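Local coordinates for centrosomal P4.1-associated protein (PDB 4LD1) that probably binds tubulin and, through its C-terminal G-box domain, is thought to contribute to centriole architecture and elongation, at residues 93-96 with 97-101. Sequence-based numbering, arbitrary orientation.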
loop_
_atom_site.group_PDB
_atom_site.type_symbol
_atom_site.label_atom_id
_atom_site.label_comp_id
_atom_site.label_asym_id
_atom_site.label_seq_id
_atom_site.Cartn_x
_atom_site.Cartn_y
_atom_site.Cartn_z
ATOM N N GLU A 93 0.014 -3.232 -0.228
ATOM C CA GLU A 93 0.742 -2.302 0.611
ATOM C C GLU A 93 0.260 -0.917 0.355
ATOM O O GLU A 93 0.380 -0.408 -0.782
ATOM C CB GLU A 93 2.222 -2.362 0.327
ATOM C CG GLU A 93 3.046 -1.507 1.253
ATOM C CD GLU A 93 4.426 -1.290 0.707
ATOM O OE1 GLU A 93 5.318 -2.087 1.076
ATOM O OE2 GLU A 93 4.601 -0.338 -0.113
ATOM N N ILE A 94 -0.326 -0.296 1.346
ATOM C CA ILE A 94 -0.873 1.032 1.263
ATOM C C ILE A 94 0.009 2.031 1.965
ATOM O O ILE A 94 0.346 1.857 3.132
ATOM C CB ILE A 94 -2.248 1.093 1.921
ATOM C CG1 ILE A 94 -3.181 0.037 1.318
ATOM C CG2 ILE A 94 -2.841 2.481 1.809
ATOM C CD1 ILE A 94 -4.455 -0.161 2.109
ATOM N N THR A 95 0.366 3.104 1.288
ATOM C CA THR A 95 1.006 4.240 1.904
ATOM C C THR A 95 -0.027 5.353 1.969
ATOM O O THR A 95 -0.460 5.884 0.932
ATOM C CB THR A 95 2.231 4.681 1.111
ATOM O OG1 THR A 95 3.138 3.582 0.998
ATOM C CG2 THR A 95 2.932 5.838 1.790
ATOM N N PHE A 96 -0.447 5.677 3.182
ATOM C CA PHE A 96 -1.461 6.682 3.419
ATOM C C PHE A 96 -0.859 8.070 3.262
ATOM O O PHE A 96 0.364 8.223 3.241
ATOM C CB PHE A 96 -2.044 6.502 4.820
ATOM C CG PHE A 96 -2.909 5.285 4.954
ATOM C CD1 PHE A 96 -4.214 5.292 4.500
ATOM C CD2 PHE A 96 -2.413 4.134 5.516
ATOM C CE1 PHE A 96 -5.011 4.175 4.615
ATOM C CE2 PHE A 96 -3.206 3.008 5.643
ATOM C CZ PHE A 96 -4.507 3.031 5.188
ATOM N N PRO A 97 -1.715 9.090 3.157
ATOM C CA PRO A 97 -1.196 10.451 3.007
ATOM C C PRO A 97 -0.310 10.879 4.173
ATOM O O PRO A 97 0.602 11.675 3.968
ATOM C CB PRO A 97 -2.468 11.311 2.911
ATOM C CG PRO A 97 -3.515 10.384 2.431
ATOM C CD PRO A 97 -3.172 9.020 2.949
ATOM N N ASP A 98 -0.548 10.339 5.372
ATOM C CA ASP A 98 0.265 10.695 6.546
ATOM C C ASP A 98 1.554 9.878 6.654
ATOM O O ASP A 98 2.314 10.016 7.617
ATOM C CB ASP A 98 -0.577 10.634 7.825
ATOM C CG ASP A 98 -0.930 9.216 8.263
ATOM O OD1 ASP A 98 -0.491 8.232 7.636
ATOM O OD2 ASP A 98 -1.661 9.089 9.270
ATOM N N GLN A 99 1.784 9.055 5.630
ATOM C CA GLN A 99 2.996 8.245 5.417
ATOM C C GLN A 99 3.073 6.983 6.271
ATOM O O GLN A 99 4.082 6.267 6.252
ATOM C CB GLN A 99 4.266 9.076 5.536
ATOM C CG GLN A 99 4.358 10.168 4.430
ATOM C CD GLN A 99 4.275 9.612 2.989
ATOM O OE1 GLN A 99 5.222 9.004 2.482
ATOM N NE2 GLN A 99 3.144 9.846 2.327
ATOM N N THR A 100 1.988 6.678 6.966
ATOM C CA THR A 100 1.833 5.356 7.554
ATOM C C THR A 100 1.843 4.344 6.413
ATOM O O THR A 100 1.224 4.577 5.380
ATOM C CB THR A 100 0.519 5.229 8.335
ATOM O OG1 THR A 100 0.541 6.126 9.452
ATOM C CG2 THR A 100 0.318 3.781 8.856
ATOM N N VAL A 101 2.547 3.231 6.587
ATOM C CA VAL A 101 2.536 2.151 5.610
ATOM C C VAL A 101 1.851 0.939 6.215
ATOM O O VAL A 101 2.258 0.451 7.285
ATOM C CB VAL A 101 3.952 1.770 5.164
ATOM C CG1 VAL A 101 3.898 0.671 4.111
ATOM C CG2 VAL A 101 4.681 2.993 4.607
#
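Phe96 and Thr100 close the turn between strands 92-95 and 101-104 with a backbone bond from Phe96 N to Thr100 O (3.0 Å). The same oxygen also takes a longer CA-H...O contact from Thr95 CA. Phe96 O, in turn, accepts from Gln99 N at 2.9 Å, closing a type I turn over Pro97 and Asp98. Inside the loop the carboxylate of Asp98 forms an Asx turn: OD1 receives Thr100 N at 3.0 Å, on the anti side but 33° out of the carboxylate plane. Thr100 OG1 is also close to Asp98 OD1, 3.0 Å away. Together these bonds define a 3:5 hairpin, a type I turn with a G1 beta bulge in which Gln99, at positive phi (78°), takes the usual glycine position; it joins neighbouring strands of the long antiparallel array of the G-box domain. Further along, backbone bonds pair Glu93 with Lys85, Thr95 with Thr83, Ile94 with Lys102 and Val101 with Val113, while Ile94 O also meets Val101 CA at 3.3 Å. Thr95 and Val101 form a non-hydrogen-bonded pair, their side chains alongside on one face, with Thr95 OG1 4.0 Å from Val101 CG2. Glu93, its CG anti to the backbone N (chi1 -175°), reaches across to Val101 CG1 with that methylene. Toward the opposite face, Ile94 CG2 sits over the centre of the Phe96 ring, 3.7 Å above its plane, and Gln82 of the preceding loop touches both residues.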